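Local atomic coordinates of trans-4-hydroxy-L-proline dehydratase (Clostridioides difficile 70-100-2010, PDB entry 6VXC), a protein that catalyses, as a glycyl radical enzyme, the dehydration of trans-4-hydroxy-L-proline to (S)-1-pyrroline-5-carboxylate in the anaerobic breakdown of hydroxyproline. Residues T186-G191 and H277-M282; G191-K196 and P269-E274; P664-I669 and V781-Y786; G691-K696 and T721-R726. All blocks are in the same frame, centred on the assembly; numbering follows the deposited sequence.

Overall arrangement
The four contacts fall into two pairs. Contacts 1 and 2 share G191 and touch in the helix-rich outer part of the chain, where 186-189 and 192-205 follow one another and meet the region around 269-282. Contact 1 is buried and is packing alone, without direct polar bonds; contact 2, farther out and partly exposed, relies on backbone bonds and a water at a helix start. Contacts 3 and 4, with centres 10 Å apart, are both buried beside the probable radical cysteine C454, about 20 Å or more, between nearest atoms, from the first pair. Contact 3 joins the glycyl radical loop to a tight turn through methyl packing and one water, whereas contact 4 uses direct hydrogen bonds.

Contact 1: residues T186-G191 and H277-M282; sequences TIYKKG and HQAIQM
M282 reaches from helix 276-293 to I187, lying against both its backbone carbonyl and its side chain. M282 CG lies 3.4 Å from the carbonyl I187 O and 3.9 Å from I187 CB, and the two side chains pass one another running opposite ways. With CG anti to the backbone N (chi1 168°), the methionine leaves its helix toward the other segment; bends farther along then place M282 CE alongside the chain that follows the short, weakly bonded helical turn 186-189, 3.9 Å from K190 O and 4.0 Å from G191 CA. Beside this pair, Y188 brings the edge of its ring to the helix: A279 O sits in the ring plane, 3.9 Å from Y188 CE1, while A279 CB touches Y188 CD1 at 4.2 Å. The contact is van der Waals packing, partly of carbon against backbone carbonyls, between that turn and helix 276-293 in the outer, largely helical part of the pyruvate formate-lyase-like fold, well away from the active site. I187 props the tyrosine, its CG1 lying 3.8 Å above the centre of the Y188 ring. A second shell continues the packing: Y188 stacks on H308 and touches F312, residues of helix 305-318, which A279 also meets through L309 and F312. I547 packs on I187, and P269 on M282. K190 forms a salt bridge with D198 through its ammonium group.

Contact 2: residues G191-K196 and P269-E274; sequences GFLDLK and PAHKPE
The F192 ring presents its edge to P269: the carbonyl oxygen P269 O lies in the ring plane, 3.4 Å from F192 CD2, and the proline ring crosses beside it. V286, M231, I547, L543 and T546 supply further packing around the phenylalanine. The other flat group, the H271 imidazole, is met obliquely by a leucine methyl, with L193 CD1 3.7 Å from H271 NE2; the same leucine branch also brushes A270 CB. Between these side chains the backbones do the binding. F192 N donates to P269 O over 3.0 Å, nearly straight at 171° and in the carbonyl plane, and L193 N donates to A270 O, also over 3.0 Å, on a lone pair. Loop carbonyls thereby satisfy two N-H groups of the first turn of helix 192-205, which that turn cannot satisfy by itself. G191 is the N-cap, and D194 OD2 accepts from G191 N at 3.0 Å, the half of a capping box that a glycine N-cap can still take part in; the donor lies on the anti side, 28° out of the carboxylate plane. Lacking a side chain, the glycine lets the chains close to 3.9 Å between G191 CA and H271 CA. On the more exposed flank a water donates to D194 OD2 (2.7 Å) and accepts from K272 N (3.0 Å), giving the carboxylate oxygen a second bond and tying the helix start to the loop. The loop itself is bent at its beginning by a cis peptide bond before P269, while H271 ND1 is bonded back to V267 O at the end of helix 252-267.

Contact 3: residues P664-I669 and V781-Y786; sequences PTTCHI and VRVAGY
A784 packs its methyl on the turn at P664-C667: A784 CB makes an apolar contact with P664 CG at 3.9 Å and a van der Waals one with T665 O at 3.7 Å. Y786 crosses both threonines at about a right angle: T665 CG2 stands obliquely 4.0 Å from Y786 CE1, and T666 CG2, near the ring plane, presses on Y786 OH at 3.2 Å. V783 CB backs one face of the tyrosine ring, toward its rim. The polar link between the segments is a water, which accepts from T665 N (2.8 Å) and donates to A784 O (2.7 Å). The threonine hydroxyls are used elsewhere, T665 OG1 by Y470 and T666 OG1 by K352. T665 takes positive phi (45°) in this type II' turn, and its side chain lies about 4 Å from that of C454, the probable cysteine radical site, and about 3 Å from a bound glycerol. Next to A784 in the chain, G785 is the glycine that carries the radical in the activated enzyme; no radical is present here. It sits at the tip of the glycyl radical loop, also at positive phi (81°), a loop pinched by V783 N bonding to Y786 O. This loop joins antiparallel strands 780-782 and 787-789, with A784 against N724 of strand 724-726, while the turn leads into helix 667-673, whose I669 packs on helix 795-803.

Contact 4: residues G691-K696 and T721-R726; sequences GISPEK and TLLNQR
I692 leans obliquely across T721, its CD1 3.9 Å from T721 OG1 and its CG2 4.1 Å from T721 CB. I692 CG1 lies between the backbone N and the carbonyl carbon (chi1 65°), which swings that branch over the residues leading into strand 724-726, 3.3 Å from L722 O and 4.2 Å from L723 CB. The same carbonyl takes the main bond of the contact: I692 N donates to L722 O over 2.8 Å, almost in line with C=O, while a weaker CA-H contact from G691 meets the oxygen as well. One buried acceptor is therefore gripped from two successive residues. S693 points its hydroxyl at the chain two residues further on, where N724 N donates to S693 OG at 3.2 Å; E690 holds this oxygen too, and L723 CD1 flanks it at 3.9 Å. T721 OG1 is bonded to H715. The touching parts, 691-694 and 721-725, run 49° apart, so the loop departs from the strand after these few residues. The L722 side chain lies about 4 Å from that of C454, the probable radical cysteine. Strand 724-726 is an outermost strand of the mixed five-stranded sheet, paired in parallel with 755-759. Helix 703-711 covers I692 and L723 through C710, helix 575-591 reaches I692 with I575, and the far end of the strand is tied to the chain terminus by R726 bridging to E806.

Contact 1: residues T186-G191 and H277-M282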
# COMPACT_ATOMS: atom_id res chain seq x y z
N THR A 186 0.11 -17.02 -13.01
CA THR A 186 -0.33 -17.23 -14.38
C THR A 186 0.74 -16.84 -15.39
O THR A 186 1.01 -17.59 -16.34
CB THR A 186 -1.63 -16.46 -14.63
OG1 THR A 186 -2.64 -16.99 -13.78
CG2 THR A 186 -2.05 -16.63 -16.09
N ILE A 187 1.40 -15.70 -15.20
CA ILE A 187 2.38 -15.22 -16.17
C ILE A 187 3.64 -16.08 -16.26
O ILE A 187 4.44 -15.86 -17.16
CB ILE A 187 2.79 -13.76 -15.88
CG1 ILE A 187 3.45 -13.65 -14.50
CG2 ILE A 187 1.59 -12.88 -15.94
CD1 ILE A 187 4.20 -12.31 -14.25
N TYR A 188 3.86 -17.02 -15.34
CA TYR A 188 4.99 -17.93 -15.46
C TYR A 188 4.61 -19.22 -16.17
O TYR A 188 5.51 -19.96 -16.58
CB TYR A 188 5.60 -18.24 -14.08
CG TYR A 188 5.78 -16.98 -13.27
CD1 TYR A 188 6.73 -16.03 -13.63
CD2 TYR A 188 4.97 -16.71 -12.18
CE1 TYR A 188 6.87 -14.87 -12.93
CE2 TYR A 188 5.10 -15.55 -11.46
CZ TYR A 188 6.06 -14.63 -11.84
OH TYR A 188 6.21 -13.47 -11.15
N LYS A 189 3.32 -19.49 -16.34
CA LYS A 189 2.84 -20.68 -17.02
C LYS A 189 2.25 -20.40 -18.39
O LYS A 189 2.12 -21.33 -19.19
CB LYS A 189 1.79 -21.41 -16.15
CG LYS A 189 2.31 -21.81 -14.79
CD LYS A 189 1.25 -22.45 -13.88
CE LYS A 189 0.10 -21.51 -13.58
NZ LYS A 189 -0.78 -22.07 -12.49
N LYS A 190 1.92 -19.14 -18.69
CA LYS A 190 1.30 -18.76 -19.95
C LYS A 190 1.88 -17.43 -20.41
O LYS A 190 2.20 -16.57 -19.58
CB LYS A 190 -0.23 -18.64 -19.85
CG LYS A 190 -0.94 -19.96 -19.64
CD LYS A 190 -2.45 -19.80 -19.50
CE LYS A 190 -3.15 -21.15 -19.61
NZ LYS A 190 -4.57 -21.08 -19.23
N GLY A 191 2.01 -17.27 -21.72
CA GLY A 191 2.23 -15.97 -22.32
C GLY A 191 0.91 -15.34 -22.69
O GLY A 191 -0.15 -15.94 -22.52
N HIS A 277 15.84 -15.56 -16.13
CA HIS A 277 15.94 -14.23 -16.71
C HIS A 277 14.62 -13.83 -17.38
O HIS A 277 14.12 -12.73 -17.18
CB HIS A 277 17.08 -14.23 -17.73
CG HIS A 277 17.50 -12.89 -18.22
ND1 HIS A 277 16.62 -11.84 -18.38
CD2 HIS A 277 18.70 -12.43 -18.64
CE1 HIS A 277 17.27 -10.79 -18.84
NE2 HIS A 277 18.53 -11.13 -19.02
N GLN A 278 14.06 -14.73 -18.20
CA GLN A 278 12.81 -14.41 -18.89
C GLN A 278 11.66 -14.25 -17.91
O GLN A 278 10.76 -13.45 -18.16
CB GLN A 278 12.48 -15.49 -19.92
CG GLN A 278 13.39 -15.44 -21.12
CD GLN A 278 13.36 -16.70 -21.95
OE1 GLN A 278 12.46 -17.54 -21.82
NE2 GLN A 278 14.33 -16.84 -22.82
N ALA A 279 11.66 -15.03 -16.82
CA ALA A 279 10.61 -14.91 -15.82
C ALA A 279 10.61 -13.53 -15.18
O ALA A 279 9.55 -12.94 -14.95
CB ALA A 279 10.75 -16.00 -14.76
N ILE A 280 11.80 -12.99 -14.90
CA ILE A 280 11.87 -11.65 -14.31
C ILE A 280 11.44 -10.60 -15.31
O ILE A 280 10.71 -9.66 -14.97
CB ILE A 280 13.29 -11.39 -13.75
CG1 ILE A 280 13.56 -12.28 -12.53
CG2 ILE A 280 13.48 -9.90 -13.46
CD1 ILE A 280 14.98 -12.21 -12.04
N GLN A 281 11.88 -10.72 -16.57
CA GLN A 281 11.48 -9.75 -17.57
C GLN A 281 9.99 -9.81 -17.86
O GLN A 281 9.35 -8.78 -18.05
CB GLN A 281 12.29 -9.96 -18.86
CG GLN A 281 11.96 -8.97 -20.00
CD GLN A 281 12.36 -7.53 -19.69
OE1 GLN A 281 13.53 -7.19 -19.73
NE2 GLN A 281 11.38 -6.67 -19.41
N MET A 282 9.41 -11.02 -17.87
CA MET A 282 7.95 -11.14 -18.01
C MET A 282 7.24 -10.41 -16.88
O MET A 282 6.32 -9.61 -17.12
CB MET A 282 7.54 -12.62 -18.06
CG MET A 282 6.03 -12.90 -17.92
SD MET A 282 5.02 -12.36 -19.34
CE MET A 282 4.94 -13.89 -20.25

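Contact 2: residues G191-K196 and P269-E274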
# COMPACT_ATOMS: atom_id res chain seq x y z
N GLY A 191 2.01 -17.27 -21.72
CA GLY A 191 2.23 -15.97 -22.32
C GLY A 191 0.91 -15.34 -22.69
O GLY A 191 -0.15 -15.94 -22.52
N PHE A 192 0.97 -14.11 -23.20
CA PHE A 192 -0.26 -13.43 -23.57
C PHE A 192 -0.87 -13.94 -24.87
O PHE A 192 -2.07 -13.75 -25.08
CB PHE A 192 -0.01 -11.92 -23.61
CG PHE A 192 0.05 -11.32 -22.24
CD1 PHE A 192 -1.11 -10.92 -21.59
CD2 PHE A 192 1.26 -11.21 -21.57
CE1 PHE A 192 -1.07 -10.40 -20.29
CE2 PHE A 192 1.31 -10.68 -20.27
CZ PHE A 192 0.16 -10.28 -19.64
N LEU A 193 -0.09 -14.61 -25.72
CA LEU A 193 -0.69 -15.32 -26.84
C LEU A 193 -1.51 -16.50 -26.34
O LEU A 193 -2.57 -16.79 -26.90
CB LEU A 193 0.38 -15.80 -27.81
CG LEU A 193 1.10 -14.71 -28.57
CD1 LEU A 193 2.25 -15.32 -29.35
CD2 LEU A 193 0.13 -13.98 -29.50
N ASP A 194 -1.04 -17.19 -25.30
CA ASP A 194 -1.82 -18.27 -24.69
C ASP A 194 -3.13 -17.75 -24.10
O ASP A 194 -4.19 -18.36 -24.25
CB ASP A 194 -1.03 -18.97 -23.59
CG ASP A 194 0.19 -19.70 -24.09
OD1 ASP A 194 0.14 -20.31 -25.18
OD2 ASP A 194 1.22 -19.66 -23.36
N LEU A 195 -3.04 -16.65 -23.34
CA LEU A 195 -4.24 -16.11 -22.71
C LEU A 195 -5.22 -15.67 -23.79
O LEU A 195 -6.43 -15.89 -23.67
CB LEU A 195 -3.86 -14.94 -21.80
CG LEU A 195 -3.02 -15.31 -20.56
CD1 LEU A 195 -2.42 -14.08 -19.86
CD2 LEU A 195 -3.86 -16.08 -19.57
N LYS A 196 -4.71 -15.09 -24.88
CA LYS A 196 -5.61 -14.70 -25.96
C LYS A 196 -6.36 -15.90 -26.53
O LYS A 196 -7.56 -15.82 -26.79
CB LYS A 196 -4.85 -13.96 -27.05
CG LYS A 196 -5.78 -13.37 -28.09
CD LYS A 196 -5.05 -12.61 -29.17
CE LYS A 196 -6.04 -12.17 -30.25
NZ LYS A 196 -5.35 -11.43 -31.32
N PRO A 269 6.69 -10.64 -23.55
CA PRO A 269 5.56 -11.34 -22.90
C PRO A 269 4.66 -12.19 -23.80
O PRO A 269 3.69 -12.75 -23.29
CB PRO A 269 4.76 -10.19 -22.29
CG PRO A 269 5.16 -8.95 -23.02
CD PRO A 269 6.37 -9.24 -23.86
N ALA A 270 4.99 -12.31 -25.08
CA ALA A 270 4.12 -13.04 -26.01
C ALA A 270 4.00 -14.51 -25.61
O ALA A 270 2.91 -15.09 -25.69
CB ALA A 270 4.65 -12.92 -27.44
N HIS A 271 5.10 -15.12 -25.17
CA HIS A 271 5.14 -16.53 -24.79
C HIS A 271 5.50 -16.67 -23.32
O HIS A 271 6.06 -15.76 -22.71
CB HIS A 271 6.16 -17.30 -25.63
CG HIS A 271 5.98 -17.13 -27.10
ND1 HIS A 271 6.67 -16.18 -27.83
CD2 HIS A 271 5.18 -17.76 -27.98
CE1 HIS A 271 6.32 -16.26 -29.10
NE2 HIS A 271 5.41 -17.21 -29.22
N LYS A 272 5.20 -17.84 -22.76
CA LYS A 272 5.53 -18.09 -21.37
C LYS A 272 7.05 -18.04 -21.19
O LYS A 272 7.80 -18.39 -22.11
CB LYS A 272 4.98 -19.43 -20.89
CG LYS A 272 5.75 -20.68 -21.33
CD LYS A 272 5.26 -21.92 -20.58
CE LYS A 272 5.82 -23.23 -21.16
NZ LYS A 272 5.12 -23.66 -22.40
N PRO A 273 7.52 -17.57 -20.04
CA PRO A 273 8.97 -17.53 -19.81
C PRO A 273 9.55 -18.94 -19.74
O PRO A 273 8.92 -19.86 -19.22
CB PRO A 273 9.10 -16.80 -18.47
CG PRO A 273 7.80 -17.07 -17.78
CD PRO A 273 6.76 -17.09 -18.88
N GLU A 274 10.74 -19.11 -20.30
CA GLU A 274 11.44 -20.39 -20.26
C GLU A 274 12.63 -20.40 -19.31
O GLU A 274 13.07 -21.48 -18.91
CB GLU A 274 11.94 -20.76 -21.67
CG GLU A 274 10.84 -20.85 -22.72
CD GLU A 274 9.93 -22.05 -22.52
OE1 GLU A 274 10.30 -22.97 -21.76
OE2 GLU A 274 8.82 -22.06 -23.11
O HOH W 1 3.66 -19.77 -24.40

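Contact 3: residues P664-I669 and V781-Y786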
# COMPACT_ATOMS: atom_id res chain seq x y z
N PRO A 664 -2.12 3.12 9.15
CA PRO A 664 -2.30 4.57 8.96
C PRO A 664 -1.56 5.18 7.77
O PRO A 664 -1.91 6.28 7.35
CB PRO A 664 -1.72 5.12 10.27
CG PRO A 664 -0.50 4.20 10.49
CD PRO A 664 -0.90 2.83 9.93
N THR A 665 -0.52 4.51 7.25
CA THR A 665 0.48 5.16 6.40
C THR A 665 0.89 6.50 7.02
O THR A 665 1.46 6.50 8.11
CB THR A 665 -0.03 5.30 4.95
OG1 THR A 665 -0.54 4.03 4.50
CG2 THR A 665 1.10 5.74 4.03
N THR A 666 0.62 7.65 6.38
CA THR A 666 0.87 8.93 7.04
C THR A 666 -0.42 9.61 7.48
O THR A 666 -0.40 10.78 7.89
CB THR A 666 1.70 9.88 6.16
OG1 THR A 666 1.06 10.11 4.90
CG2 THR A 666 3.13 9.35 5.91
N CYS A 667 -1.55 8.91 7.42
CA CYS A 667 -2.82 9.54 7.74
C CYS A 667 -3.00 9.80 9.23
O CYS A 667 -3.85 10.63 9.59
CB CYS A 667 -3.98 8.68 7.23
SG CYS A 667 -5.52 9.59 7.08
N HIS A 668 -2.22 9.14 10.11
CA HIS A 668 -2.30 9.44 11.54
C HIS A 668 -1.80 10.84 11.85
O HIS A 668 -2.20 11.40 12.87
CB HIS A 668 -1.56 8.40 12.38
CG HIS A 668 -0.09 8.32 12.12
ND1 HIS A 668 0.43 8.00 10.88
CD2 HIS A 668 0.98 8.47 12.94
CE1 HIS A 668 1.75 7.99 10.94
NE2 HIS A 668 2.11 8.28 12.18
N ILE A 669 -0.94 11.40 11.00
CA ILE A 669 -0.54 12.80 11.15
C ILE A 669 -1.71 13.72 10.82
O ILE A 669 -2.10 14.56 11.64
CB ILE A 669 0.69 13.10 10.26
CG1 ILE A 669 1.84 12.10 10.55
CG2 ILE A 669 1.12 14.57 10.40
CD1 ILE A 669 2.33 12.08 12.00
N VAL A 781 14.46 5.84 7.67
CA VAL A 781 13.80 5.31 8.86
C VAL A 781 12.51 4.60 8.45
O VAL A 781 12.03 4.72 7.33
CB VAL A 781 13.48 6.40 9.92
CG1 VAL A 781 14.75 7.02 10.45
CG2 VAL A 781 12.55 7.44 9.38
N ARG A 782 11.96 3.85 9.40
CA ARG A 782 10.68 3.17 9.23
C ARG A 782 9.55 4.12 9.62
O ARG A 782 9.56 4.68 10.71
CB ARG A 782 10.61 1.90 10.07
CG ARG A 782 9.49 0.95 9.66
CD ARG A 782 9.74 0.37 8.26
NE ARG A 782 8.67 -0.52 7.84
CZ ARG A 782 8.68 -1.24 6.72
NH1 ARG A 782 7.65 -2.03 6.44
NH2 ARG A 782 9.71 -1.18 5.89
N VAL A 783 8.59 4.28 8.72
CA VAL A 783 7.44 5.16 8.96
C VAL A 783 6.29 4.28 9.44
O VAL A 783 6.12 4.09 10.63
CB VAL A 783 7.11 5.99 7.71
CG1 VAL A 783 5.94 6.90 7.98
CG2 VAL A 783 8.31 6.81 7.33
N ALA A 784 5.51 3.72 8.51
CA ALA A 784 4.44 2.80 8.93
C ALA A 784 4.11 1.88 7.75
O ALA A 784 3.36 2.26 6.86
CB ALA A 784 3.20 3.55 9.40
N GLY A 785 4.68 0.68 7.77
CA GLY A 785 4.51 -0.23 6.65
C GLY A 785 5.42 0.02 5.48
O GLY A 785 5.26 -0.64 4.44
N TYR A 786 6.38 0.94 5.61
CA TYR A 786 7.36 1.26 4.58
C TYR A 786 8.48 2.09 5.19
O TYR A 786 8.31 2.71 6.23
CB TYR A 786 6.75 2.02 3.41
CG TYR A 786 6.37 3.44 3.74
CD1 TYR A 786 5.26 3.71 4.54
CD2 TYR A 786 7.12 4.51 3.27
CE1 TYR A 786 4.90 5.00 4.83
CE2 TYR A 786 6.76 5.82 3.56
CZ TYR A 786 5.65 6.05 4.35
OH TYR A 786 5.28 7.34 4.65
O HOH W 2 0.63 1.95 6.87

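Contact 4: residues G691-K696 and T721-R726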
# COMPACT_ATOMS: atom_id res chain seq x y z
N GLY A 691 -0.76 2.81 13.53
CA GLY A 691 -1.09 1.39 13.51
C GLY A 691 -1.86 0.99 14.75
O GLY A 691 -2.72 1.73 15.23
N ILE A 692 -1.53 -0.18 15.30
CA ILE A 692 -2.04 -0.61 16.60
C ILE A 692 -1.01 -0.37 17.70
O ILE A 692 -1.09 -0.97 18.78
CB ILE A 692 -2.51 -2.08 16.59
CG1 ILE A 692 -1.33 -3.03 16.35
CG2 ILE A 692 -3.69 -2.28 15.61
CD1 ILE A 692 -1.62 -4.48 16.63
N SER A 693 -0.04 0.50 17.44
CA SER A 693 1.01 0.78 18.40
C SER A 693 0.45 1.56 19.59
O SER A 693 -0.62 2.16 19.49
CB SER A 693 2.12 1.61 17.74
OG SER A 693 2.58 1.04 16.52
N PRO A 694 1.17 1.58 20.71
CA PRO A 694 0.75 2.40 21.85
C PRO A 694 0.82 3.89 21.54
O PRO A 694 1.54 4.33 20.64
CB PRO A 694 1.75 2.03 22.95
CG PRO A 694 2.36 0.72 22.50
CD PRO A 694 2.35 0.75 21.00
N GLU A 695 0.07 4.66 22.32
CA GLU A 695 0.15 6.12 22.28
C GLU A 695 1.52 6.59 22.76
O GLU A 695 2.25 5.86 23.43
CB GLU A 695 -0.95 6.74 23.17
CG GLU A 695 -2.11 7.39 22.41
CD GLU A 695 -1.79 8.79 21.88
OE1 GLU A 695 -0.60 9.13 21.76
OE2 GLU A 695 -2.73 9.55 21.59
N LYS A 696 1.83 7.84 22.46
CA LYS A 696 3.10 8.43 22.86
C LYS A 696 3.24 8.42 24.38
O LYS A 696 2.39 8.95 25.09
CB LYS A 696 3.21 9.85 22.33
CG LYS A 696 3.29 9.90 20.81
CD LYS A 696 4.56 9.22 20.33
CE LYS A 696 4.65 9.16 18.80
NZ LYS A 696 3.80 8.08 18.25
N THR A 721 -3.02 -5.96 10.56
CA THR A 721 -2.78 -4.89 11.53
C THR A 721 -1.31 -4.52 11.49
O THR A 721 -0.45 -5.36 11.20
CB THR A 721 -3.14 -5.31 12.96
OG1 THR A 721 -2.29 -6.39 13.35
CG2 THR A 721 -4.62 -5.72 13.08
N LEU A 722 -1.00 -3.27 11.85
CA LEU A 722 0.35 -2.74 11.72
C LEU A 722 0.91 -2.40 13.10
O LEU A 722 0.33 -1.59 13.83
CB LEU A 722 0.33 -1.50 10.83
CG LEU A 722 1.69 -1.03 10.33
CD1 LEU A 722 1.48 -0.23 9.04
CD2 LEU A 722 2.40 -0.20 11.37
N LEU A 723 2.04 -3.00 13.45
CA LEU A 723 2.70 -2.71 14.73
C LEU A 723 4.13 -2.23 14.50
O LEU A 723 4.96 -3.00 14.01
CB LEU A 723 2.69 -3.92 15.66
CG LEU A 723 3.48 -3.75 16.98
CD1 LEU A 723 2.94 -2.59 17.80
CD2 LEU A 723 3.45 -5.02 17.83
N ASN A 724 4.42 -0.98 14.89
CA ASN A 724 5.77 -0.43 14.96
C ASN A 724 6.35 -0.65 16.35
O ASN A 724 5.68 -0.41 17.35
CB ASN A 724 5.79 1.08 14.71
CG ASN A 724 5.73 1.44 13.26
OD1 ASN A 724 4.91 2.27 12.85
ND2 ASN A 724 6.59 0.83 12.47
N GLN A 725 7.61 -1.08 16.40
CA GLN A 725 8.39 -1.09 17.63
C GLN A 725 9.78 -0.54 17.32
O GLN A 725 10.25 -0.59 16.19
CB GLN A 725 8.48 -2.49 18.25
CG GLN A 725 7.21 -2.97 19.01
CD GLN A 725 6.92 -2.15 20.26
OE1 GLN A 725 7.52 -2.38 21.31
NE2 GLN A 725 5.98 -1.22 20.17
N ARG A 726 10.41 0.01 18.35
CA ARG A 726 11.68 0.70 18.23
C ARG A 726 12.61 0.25 19.36
O ARG A 726 12.18 0.16 20.51
CB ARG A 726 11.47 2.21 18.27
CG ARG A 726 12.73 3.00 18.42
CD ARG A 726 12.45 4.44 18.76
NE ARG A 726 13.68 5.08 19.21
CZ ARG A 726 13.76 6.30 19.73
NH1 ARG A 726 12.67 7.05 19.87
NH2 ARG A 726 14.94 6.76 20.10